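Local coordinates for protein nicotinate-nucleotide pyrophosphorylase (Francisella tularensis subsp. tularensis, PDB 3TQV) that probably catalyses the transfer of phosphoribose from 5-phospho-alpha-D-ribose 1-diphosphate to quinolinate with loss of carbon dioxide, giving nicotinate ribonucleotide for NAD(+) biosynthesis, at residues F148-K153 / H164-F169; I114-G119 / K274-I279; T20-E25 / Q61-E66. One frame throughout, in Å; residues are numbered along the deposited sequence.

Contact 1: residues F148-K153 / H164-F169. With PO4 (phosphate ion), chain F.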
loop_
_atom_site.group_PDB
_atom_site.type_symbol
_atom_site.label_atom_id
_atom_site.label_comp_id
_atom_site.label_asym_id
_atom_site.label_seq_id
_atom_site.Cartn_x
_atom_site.Cartn_y
_atom_site.Cartn_z
ATOM N N PHE B 148 -2.150 3.234 -7.921
ATOM C CA PHE B 148 -2.150 1.790 -8.100
ATOM C C PHE B 148 -3.566 1.303 -8.290
ATOM O O PHE B 148 -3.888 0.184 -7.889
ATOM C CB PHE B 148 -1.559 1.090 -6.872
ATOM C CG PHE B 148 -0.069 1.163 -6.795
ATOM C CD1 PHE B 148 0.707 0.091 -7.216
ATOM C CD2 PHE B 148 0.555 2.305 -6.302
ATOM C CE1 PHE B 148 2.093 0.144 -7.175
ATOM C CE2 PHE B 148 1.943 2.382 -6.229
ATOM C CZ PHE B 148 2.729 1.285 -6.669
ATOM N N ARG B 149 -4.406 2.145 -8.885
ATOM C CA ARG B 149 -5.790 1.772 -9.143
ATOM C C ARG B 149 -5.858 0.548 -10.046
ATOM O O ARG B 149 -6.403 -0.488 -9.667
ATOM C CB ARG B 149 -6.549 2.933 -9.782
ATOM C CG ARG B 149 -7.817 2.520 -10.497
ATOM C CD ARG B 149 -8.983 2.242 -9.567
ATOM N NE ARG B 149 -9.444 3.478 -8.945
ATOM C CZ ARG B 149 -9.450 3.661 -7.636
ATOM N NH1 ARG B 149 -9.039 2.679 -6.847
ATOM N NH2 ARG B 149 -9.863 4.802 -7.117
ATOM N N LEU B 150 -5.285 0.671 -11.239
ATOM C CA LEU B 150 -5.315 -0.417 -12.201
ATOM C C LEU B 150 -4.458 -1.609 -11.749
ATOM O O LEU B 150 -4.859 -2.770 -11.876
ATOM C CB LEU B 150 -4.898 0.093 -13.587
ATOM C CG LEU B 150 -5.952 0.975 -14.273
ATOM C CD1 LEU B 150 -5.412 1.537 -15.579
ATOM C CD2 LEU B 150 -7.267 0.220 -14.516
ATOM N N ALA B 151 -3.287 -1.303 -11.202
ATOM C CA ALA B 151 -2.385 -2.327 -10.686
ATOM C C ALA B 151 -3.090 -3.232 -9.685
ATOM O O ALA B 151 -2.935 -4.454 -9.740
ATOM C CB ALA B 151 -1.137 -1.680 -10.055
ATOM N N GLN B 152 -3.870 -2.639 -8.776
ATOM C CA GLN B 152 -4.636 -3.423 -7.800
ATOM C C GLN B 152 -5.904 -4.120 -8.366
ATOM O O GLN B 152 -6.289 -5.190 -7.912
ATOM C CB GLN B 152 -4.963 -2.578 -6.561
ATOM C CG GLN B 152 -3.723 -2.211 -5.745
ATOM C CD GLN B 152 -4.018 -2.000 -4.257
ATOM O OE1 GLN B 152 -3.759 -2.882 -3.420
ATOM N NE2 GLN B 152 -4.564 -0.833 -3.926
ATOM N N LYS B 153 -6.558 -3.505 -9.340
ATOM C CA LYS B 153 -7.671 -4.148 -10.023
ATOM C C LYS B 153 -7.148 -5.425 -10.690
ATOM O O LYS B 153 -7.780 -6.483 -10.655
ATOM C CB LYS B 153 -8.253 -3.203 -11.076
ATOM C CG LYS B 153 -8.894 -1.930 -10.521
ATOM C CD LYS B 153 -10.238 -2.231 -9.892
ATOM C CE LYS B 153 -10.959 -0.989 -9.421
ATOM N NZ LYS B 153 -12.210 -1.332 -8.666
ATOM N N HIS B 164 -15.388 -4.394 -9.610
ATOM C CA HIS B 164 -16.392 -3.341 -9.520
ATOM C C HIS B 164 -15.875 -2.204 -10.398
ATOM O O HIS B 164 -14.796 -2.311 -10.965
ATOM C CB HIS B 164 -16.509 -2.891 -8.073
ATOM C CG HIS B 164 -17.613 -1.917 -7.819
ATOM N ND1 HIS B 164 -18.939 -2.281 -7.813
ATOM C CD2 HIS B 164 -17.584 -0.599 -7.525
ATOM C CE1 HIS B 164 -19.683 -1.225 -7.543
ATOM N NE2 HIS B 164 -18.884 -0.193 -7.357
ATOM N N ARG B 165 -16.625 -1.118 -10.522
ATOM C CA ARG B 165 -16.243 -0.088 -11.483
ATOM C C ARG B 165 -14.792 0.368 -11.284
ATOM O O ARG B 165 -14.301 0.414 -10.163
ATOM C CB ARG B 165 -17.199 1.098 -11.411
ATOM C CG ARG B 165 -17.330 1.681 -10.026
ATOM C CD ARG B 165 -18.109 2.980 -10.025
ATOM N NE ARG B 165 -17.975 3.676 -8.746
ATOM C CZ ARG B 165 -18.447 4.894 -8.483
ATOM N NH1 ARG B 165 -19.100 5.586 -9.414
ATOM N NH2 ARG B 165 -18.257 5.413 -7.273
ATOM N N ILE B 166 -14.097 0.699 -12.365
ATOM C CA ILE B 166 -12.744 1.225 -12.226
ATOM C C ILE B 166 -12.697 2.576 -11.507
ATOM O O ILE B 166 -11.788 2.819 -10.712
ATOM C CB ILE B 166 -12.013 1.362 -13.584
ATOM C CG1 ILE B 166 -12.079 0.047 -14.359
ATOM C CG2 ILE B 166 -10.566 1.847 -13.372
ATOM C CD1 ILE B 166 -11.751 -1.182 -13.509
ATOM N N GLY B 167 -13.658 3.456 -11.782
ATOM C CA GLY B 167 -13.601 4.799 -11.230
ATOM C C GLY B 167 -14.880 5.609 -11.180
ATOM O O GLY B 167 -15.959 5.066 -10.920
ATOM N N LEU B 168 -14.767 6.918 -11.407
ATOM C CA LEU B 168 -15.945 7.783 -11.372
ATOM C C LEU B 168 -16.564 7.969 -12.766
ATOM O O LEU B 168 -17.624 8.582 -12.913
ATOM C CB LEU B 168 -15.612 9.137 -10.730
ATOM C CG LEU B 168 -15.144 9.132 -9.263
ATOM C CD1 LEU B 168 -14.426 10.430 -8.885
ATOM C CD2 LEU B 168 -16.280 8.831 -8.275
ATOM N N PHE B 169 -15.913 7.406 -13.780
ATOM C CA PHE B 169 -16.296 7.647 -15.168
ATOM C C PHE B 169 -17.000 6.466 -15.864
ATOM O O PHE B 169 -17.923 6.669 -16.647
ATOM C CB PHE B 169 -15.063 8.058 -15.968
ATOM C CG PHE B 169 -13.953 7.063 -15.894
ATOM C CD1 PHE B 169 -13.930 5.971 -16.747
ATOM C CD2 PHE B 169 -12.947 7.204 -14.957
ATOM C CE1 PHE B 169 -12.922 5.046 -16.670
ATOM C CE2 PHE B 169 -11.923 6.288 -14.870
ATOM C CZ PHE B 169 -11.908 5.204 -15.728
HETATM P P PO4 F . -16.755 2.579 -5.258
HETATM O O1 PO4 F . -17.901 1.808 -4.677
HETATM O O2 PO4 F . -15.457 2.129 -4.647
HETATM O O3 PO4 F . -16.721 2.374 -6.741
HETATM O O4 PO4 F . -16.963 4.039 -4.988
#
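Ile166 lies over the aliphatic parts of Leu150, Lys153 and Arg149, joining helix 149-159 to the loop before strand 171-174 in the alpha/beta-barrel domain of quinolinate phosphoribosyltransferase. Its two branches divide the work: CG2 lies 3.9 Å from Leu150 CD2, the two side chains crossing at about a right angle, while CD1 of Ile166 reaches Lys153 CD at 4.1 Å. Arg149 runs past Ile166 in the opposite direction, its chain bent at chi2 and chi3. Arg149 NE ends 3.0 Å from Ile166 O, but the angle is too poor for a hydrogen bond. The guanidinium is held by other partners: NH1 is hydrogen-bonded to Arg142 O, and NH2 makes a weak, long ion pair with Asp30 of the second subunit.

Lys153 supplies the hydrogen bond between the segments. Its NZ lies 3.1 Å from Arg165 O, standing above the carbonyl plane (44° out of it). The same ammonium forms a salt bridge with Asp140 and a hydrogen bond to Thr141 O, so three oxygens surround it, and Asp140 probably balances its charge.

Arg165, predicted to bind substrate, turns away from the helix. With chi1 at 55°, CG sits between the backbone N and the carbonyl carbon, and an extended chain carries the guanidinium to a phosphate ion, probably from the crystallisation liquor. Arg142 N also binds the ion. The phosphate meets the guanidinium edge: NE donates to phosphate O3 at 2.7 Å (178° at the hydrogen), and NH2 of Arg165 donates to phosphate O4 at 3.0 Å.

Contact 2: residues I114-G119 / K274-I279. With PO4 (phosphate ion), chain E.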
loop_
_atom_site.group_PDB
_atom_site.type_symbol
_atom_site.label_atom_id
_atom_site.label_comp_id
_atom_site.label_asym_id
_atom_site.label_seq_id
_atom_site.Cartn_x
_atom_site.Cartn_y
_atom_site.Cartn_z
ATOM N N ILE B 114 6.497 -7.198 -6.500
ATOM C CA ILE B 114 5.918 -8.524 -6.343
ATOM C C ILE B 114 5.312 -8.650 -4.949
ATOM O O ILE B 114 4.181 -9.099 -4.811
ATOM C CB ILE B 114 6.949 -9.653 -6.596
ATOM C CG1 ILE B 114 7.847 -9.306 -7.774
ATOM C CG2 ILE B 114 6.251 -10.955 -6.880
ATOM C CD1 ILE B 114 7.099 -8.841 -8.977
ATOM N N GLN B 115 6.059 -8.245 -3.923
ATOM C CA GLN B 115 5.580 -8.293 -2.536
ATOM C C GLN B 115 4.176 -7.773 -2.432
ATOM O O GLN B 115 3.308 -8.361 -1.790
ATOM C CB GLN B 115 6.385 -7.339 -1.675
ATOM C CG GLN B 115 7.656 -7.859 -1.138
ATOM C CD GLN B 115 8.414 -6.763 -0.454
ATOM O OE1 GLN B 115 7.939 -5.624 -0.354
ATOM N NE2 GLN B 115 9.603 -7.088 0.020
HETATM N N MSE B 116 3.997 -6.613 -3.040
HETATM C CA MSE B 116 2.806 -5.832 -2.873
HETATM C C MSE B 116 1.653 -6.455 -3.636
HETATM O O MSE B 116 0.634 -6.834 -3.050
HETATM C CB MSE B 116 3.067 -4.423 -3.375
HETATM C CG MSE B 116 1.953 -3.469 -3.066
HETATM SE SE MSE B 116 2.025 -1.965 -4.265
HETATM C CE MSE B 116 0.233 -1.274 -3.941
ATOM N N LEU B 117 1.832 -6.569 -4.948
ATOM C CA LEU B 117 0.778 -7.045 -5.829
ATOM C C LEU B 117 0.420 -8.490 -5.553
ATOM O O LEU B 117 -0.751 -8.862 -5.602
ATOM C CB LEU B 117 1.179 -6.851 -7.293
ATOM C CG LEU B 117 1.429 -5.370 -7.609
ATOM C CD1 LEU B 117 2.043 -5.175 -8.989
ATOM C CD2 LEU B 117 0.146 -4.558 -7.451
ATOM N N SER B 118 1.421 -9.307 -5.253
ATOM C CA SER B 118 1.154 -10.694 -4.915
ATOM C C SER B 118 0.440 -10.690 -3.583
ATOM O O SER B 118 -0.385 -11.559 -3.299
ATOM C CB SER B 118 2.447 -11.496 -4.814
ATOM O OG SER B 118 3.163 -11.463 -6.027
ATOM N N GLY B 119 0.763 -9.703 -2.759
ATOM C CA GLY B 119 0.077 -9.542 -1.498
ATOM C C GLY B 119 -1.405 -9.369 -1.767
ATOM O O GLY B 119 -2.238 -10.165 -1.311
ATOM N N LYS B 274 -7.401 -1.859 0.319
ATOM C CA LYS B 274 -7.129 -0.989 1.466
ATOM C C LYS B 274 -5.879 -1.351 2.287
ATOM O O LYS B 274 -5.031 -0.504 2.582
ATOM C CB LYS B 274 -8.326 -1.117 2.405
ATOM C CG LYS B 274 -8.662 0.096 3.167
ATOM C CD LYS B 274 -10.114 0.038 3.603
ATOM C CE LYS B 274 -10.387 -1.172 4.448
ATOM N NZ LYS B 274 -11.742 -1.010 4.999
ATOM N N HIS B 275 -5.806 -2.608 2.706
ATOM C CA HIS B 275 -4.687 -3.089 3.499
ATOM C C HIS B 275 -3.718 -3.814 2.581
ATOM O O HIS B 275 -4.079 -4.178 1.464
ATOM C CB HIS B 275 -5.177 -4.042 4.593
ATOM C CG HIS B 275 -6.272 -3.478 5.443
ATOM N ND1 HIS B 275 -6.346 -2.142 5.771
ATOM C CD2 HIS B 275 -7.345 -4.066 6.022
ATOM C CE1 HIS B 275 -7.410 -1.932 6.528
ATOM N NE2 HIS B 275 -8.034 -3.083 6.692
ATOM N N ILE B 276 -2.489 -4.008 3.046
ATOM C CA ILE B 276 -1.522 -4.844 2.343
ATOM C C ILE B 276 -0.831 -5.815 3.292
ATOM O O ILE B 276 -0.228 -5.408 4.279
ATOM C CB ILE B 276 -0.424 -4.029 1.661
ATOM C CG1 ILE B 276 -1.015 -2.926 0.769
ATOM C CG2 ILE B 276 0.433 -4.944 0.837
ATOM C CD1 ILE B 276 -1.669 -3.427 -0.527
ATOM N N LYS B 277 -0.924 -7.106 3.002
ATOM C CA LYS B 277 -0.063 -8.078 3.656
ATOM C C LYS B 277 0.961 -8.488 2.607
ATOM O O LYS B 277 0.679 -9.307 1.733
ATOM C CB LYS B 277 -0.871 -9.273 4.163
ATOM C CG LYS B 277 -0.079 -10.288 4.968
ATOM C CD LYS B 277 0.628 -9.644 6.170
ATOM C CE LYS B 277 1.791 -10.513 6.710
ATOM N NZ LYS B 277 1.356 -11.797 7.347
ATOM N N ALA B 278 2.139 -7.880 2.658
ATOM C CA ALA B 278 3.180 -8.210 1.686
ATOM C C ALA B 278 3.674 -9.656 1.823
ATOM O O ALA B 278 3.867 -10.178 2.928
ATOM C CB ALA B 278 4.346 -7.231 1.773
ATOM N N ILE B 279 3.848 -10.298 0.679
ATOM C CA ILE B 279 4.439 -11.616 0.623
ATOM C C ILE B 279 5.929 -11.526 0.889
ATOM O O ILE B 279 6.608 -10.630 0.378
ATOM C CB ILE B 279 4.236 -12.256 -0.763
ATOM C CG1 ILE B 279 2.737 -12.445 -1.043
ATOM C CG2 ILE B 279 5.017 -13.555 -0.864
ATOM C CD1 ILE B 279 1.906 -12.898 0.181
HETATM P P PO4 E . -15.342 -1.484 2.927
HETATM O O1 PO4 E . -16.277 -1.779 4.067
HETATM O O2 PO4 E . -13.940 -1.523 3.456
HETATM O O3 PO4 E . -15.587 -2.521 1.863
HETATM O O4 PO4 E . -15.631 -0.133 2.324
#
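Helix 100-130 links the N-terminal domain to the barrel domain of the quinolinate phosphoribosyltransferase fold, and the loop after helix 271-274 crosses it on the way to strand 281-285. The carbonyl of Gln115 ties the two together: Ile279 N donates to Gln115 O at 3.2 Å, with 162° at the hydrogen and the donor tilted 21° from the carbonyl plane. Two further groups approach the same oxygen. Gly119 N, one helical turn on, gives it a weak bond, and Ala278 CA makes a CA-H...O contact with Gln115 O at 3.5 Å.

Gly119, with no side chain, brings its backbone close to the loop near Lys277 O; the CA atoms of Gly119 and Ala278 are 4.6 Å apart. Ile279 covers the neighbouring turn. Its CG1, anti to the carbonyl carbon (chi1 -63°), meets Ser118 CB at 3.9 Å and lies equally near the Gly119 amide. The Ser118 hydroxyl looks to another partner, the amide of Cys59. Ala278 CB rests 4.0 Å from Gln115 CB, and the amide of Gln115 extends beyond to Asn112, which bonds its OE1. Met116, modelled as selenomethionine, meets Ile276 more loosely, its CG lying 4.4 Å from Ile276 CD1.

Lys274, at the start of the segment, holds a phosphate ion, probably from the crystallisation liquor, through NZ, 2.7 Å from phosphate O2; Gly270 N also binds this ion. The loop also meets the second subunit, where His275 ND1 is hydrogen-bonded to Ala278 N of that chain. Within the chain, Met56 of strand 56-57 packs on both Ser118 and Ile279, while helix 61-71 covers another side of helix 100-130 through Ala64 on Ile114 and Phe63 on Leu117.

Contact 3: residues T20-E25 / Q61-E66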
loop_
_atom_site.group_PDB
_atom_site.type_symbol
_atom_site.label_atom_id
_atom_site.label_comp_id
_atom_site.label_asym_id
_atom_site.label_seq_id
_atom_site.Cartn_x
_atom_site.Cartn_y
_atom_site.Cartn_z
ATOM N N THR B 20 5.245 1.333 -16.983
ATOM C CA THR B 20 6.473 2.063 -17.219
ATOM C C THR B 20 6.656 3.208 -16.224
ATOM O O THR B 20 7.683 3.296 -15.551
ATOM C CB THR B 20 6.539 2.600 -18.671
ATOM O OG1 THR B 20 6.618 1.499 -19.587
ATOM C CG2 THR B 20 7.762 3.509 -18.867
ATOM N N ARG B 21 5.659 4.082 -16.131
ATOM C CA ARG B 21 5.776 5.285 -15.312
ATOM C C ARG B 21 5.963 4.965 -13.834
ATOM O O ARG B 21 6.715 5.633 -13.129
ATOM C CB ARG B 21 4.548 6.169 -15.486
ATOM C CG ARG B 21 4.635 7.460 -14.731
ATOM C CD ARG B 21 3.311 7.757 -14.084
ATOM N NE ARG B 21 2.252 7.888 -15.078
ATOM C CZ ARG B 21 0.957 7.746 -14.808
ATOM N NH1 ARG B 21 0.562 7.446 -13.577
ATOM N NH2 ARG B 21 0.058 7.883 -15.773
ATOM N N LEU B 22 5.254 3.945 -13.373
ATOM C CA LEU B 22 5.353 3.499 -11.999
ATOM C C LEU B 22 6.740 2.922 -11.676
ATOM O O LEU B 22 7.252 3.083 -10.573
ATOM C CB LEU B 22 4.268 2.461 -11.725
ATOM C CG LEU B 22 3.001 2.982 -11.052
ATOM C CD1 LEU B 22 1.916 1.916 -11.039
ATOM C CD2 LEU B 22 3.315 3.463 -9.639
ATOM N N VAL B 23 7.339 2.237 -12.641
ATOM C CA VAL B 23 8.663 1.672 -12.450
ATOM C C VAL B 23 9.682 2.797 -12.428
ATOM O O VAL B 23 10.420 2.952 -11.467
ATOM C CB VAL B 23 8.991 0.622 -13.542
ATOM C CG1 VAL B 23 10.482 0.295 -13.565
ATOM C CG2 VAL B 23 8.161 -0.635 -13.315
ATOM N N ARG B 24 9.699 3.582 -13.494
ATOM C CA ARG B 24 10.516 4.790 -13.602
ATOM C C ARG B 24 10.611 5.600 -12.290
ATOM O O ARG B 24 11.694 5.774 -11.731
ATOM C CB ARG B 24 9.948 5.656 -14.725
ATOM C CG ARG B 24 10.625 6.994 -14.914
ATOM C CD ARG B 24 11.624 6.921 -16.035
ATOM N NE ARG B 24 11.038 6.370 -17.255
ATOM C CZ ARG B 24 11.728 5.696 -18.176
ATOM N NH1 ARG B 24 13.033 5.483 -18.012
ATOM N NH2 ARG B 24 11.114 5.228 -19.261
ATOM N N GLU B 25 9.474 6.100 -11.817
ATOM C CA GLU B 25 9.403 6.845 -10.563
ATOM C C GLU B 25 9.925 6.053 -9.335
ATOM O O GLU B 25 10.510 6.627 -8.419
ATOM C CB GLU B 25 7.968 7.331 -10.327
ATOM C CG GLU B 25 7.546 8.480 -11.223
ATOM C CD GLU B 25 6.027 8.645 -11.295
ATOM O OE1 GLU B 25 5.319 8.020 -10.471
ATOM O OE2 GLU B 25 5.537 9.385 -12.185
ATOM N N GLN B 61 4.857 -9.851 -12.600
ATOM C CA GLN B 61 5.697 -10.124 -13.774
ATOM C C GLN B 61 6.020 -8.884 -14.609
ATOM O O GLN B 61 7.192 -8.525 -14.760
ATOM C CB GLN B 61 5.057 -11.185 -14.667
ATOM C CG GLN B 61 5.441 -12.612 -14.283
ATOM C CD GLN B 61 4.894 -13.655 -15.250
ATOM O OE1 GLN B 61 5.652 -14.413 -15.852
ATOM N NE2 GLN B 61 3.579 -13.703 -15.388
ATOM N N ASP B 62 4.978 -8.240 -15.138
ATOM C CA ASP B 62 5.131 -7.036 -15.967
ATOM C C ASP B 62 6.013 -5.945 -15.372
ATOM O O ASP B 62 6.834 -5.361 -16.073
ATOM C CB ASP B 62 3.772 -6.416 -16.295
ATOM C CG ASP B 62 2.952 -7.277 -17.196
ATOM O OD1 ASP B 62 3.547 -8.124 -17.888
ATOM O OD2 ASP B 62 1.715 -7.106 -17.215
ATOM N N PHE B 63 5.818 -5.644 -14.092
ATOM C CA PHE B 63 6.650 -4.644 -13.422
ATOM C C PHE B 63 8.108 -5.078 -13.311
ATOM O O PHE B 63 9.012 -4.378 -13.765
ATOM C CB PHE B 63 6.078 -4.288 -12.038
ATOM C CG PHE B 63 4.723 -3.632 -12.098
ATOM C CD1 PHE B 63 4.612 -2.256 -12.168
ATOM C CD2 PHE B 63 3.564 -4.395 -12.113
ATOM C CE1 PHE B 63 3.379 -1.639 -12.240
ATOM C CE2 PHE B 63 2.322 -3.783 -12.174
ATOM C CZ PHE B 63 2.235 -2.396 -12.239
ATOM N N ALA B 64 8.332 -6.233 -12.701
ATOM C CA ALA B 64 9.675 -6.789 -12.596
ATOM C C ALA B 64 10.360 -6.724 -13.952
ATOM O O ALA B 64 11.458 -6.195 -14.072
ATOM C CB ALA B 64 9.608 -8.203 -12.119
ATOM N N ASN B 65 9.694 -7.255 -14.973
ATOM C CA ASN B 65 10.182 -7.167 -16.341
ATOM C C ASN B 65 10.558 -5.737 -16.720
ATOM O O ASN B 65 11.580 -5.501 -17.374
ATOM C CB ASN B 65 9.125 -7.689 -17.319
ATOM C CG ASN B 65 9.008 -9.218 -17.321
ATOM O OD1 ASN B 65 9.849 -9.925 -16.764
ATOM N ND2 ASN B 65 7.962 -9.727 -17.963
ATOM N N GLU B 66 9.724 -4.783 -16.315
ATOM C CA GLU B 66 9.920 -3.410 -16.734
ATOM C C GLU B 66 11.089 -2.785 -15.992
ATOM O O GLU B 66 11.831 -1.980 -16.563
ATOM C CB GLU B 66 8.631 -2.600 -16.584
ATOM C CG GLU B 66 8.716 -1.143 -17.054
ATOM C CD GLU B 66 9.343 -0.994 -18.433
ATOM O OE1 GLU B 66 9.409 -1.999 -19.185
ATOM O OE2 GLU B 66 9.772 0.133 -18.766
#
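Phe63 meets Val23 and Leu22 across two helices, 20-25 and 61-66, whose segment axes approach to 9.5 Å. With CG anti to the carbonyl carbon (chi1 -64°), the side chain brings its CD1-CE1 bond to Val23 and Leu22. Val23 CG2 lies at the ring edge near its plane, 4.1 Å from Phe63 CD1, while Leu22 CD1 comes in obliquely at 4.0 Å from Phe63 CE1. The ring also stacks with Phe113 of helix 100-130.

One turn on, Glu66 lays its aliphatic part against the same valine: CG of Glu66 is 3.8 Å from Val23 CG2, with CB about as near. CG is anti to the backbone N, and the bend at chi2 (48°) turns the carboxylate toward Thr20. OE2 of Glu66 stops 3.5 Å from Thr20 OG1; the threonine hydroxyl is bonded to Asn16 O, within its own helix.

No hydrogen bond joins the segments, so side-chain packing carries the contact between helix 16-31 and helix 61-71 of the N-terminal domain. The signed crossing angle of -52° is consistent with ridges-into-grooves packing, of which it matches a common class for alpha-helices.

How the contacts relate
The three centres form a nearly even triangle, with 17 Å between contacts 1 and 2, 18 Å between 1 and 3, and 16 Å between 2 and 3. Along the chain, contact 3 closes first; contact 2 then spans a long interval that includes contact 1. Each pair also touches directly. Phe148 packs on Met116 and on Leu22, Ala151 meets both Leu117 and Phe63, and contacts 2 and 3 meet where helix 61-71 lies against helix 100-130. These two helices, helix 16-31 and the start of helix 149-159 appear to share one largely apolar core between the N-terminal and barrel domains. All three contacts reach the second subunit, and contact 1 leads from this core to the predicted substrate site.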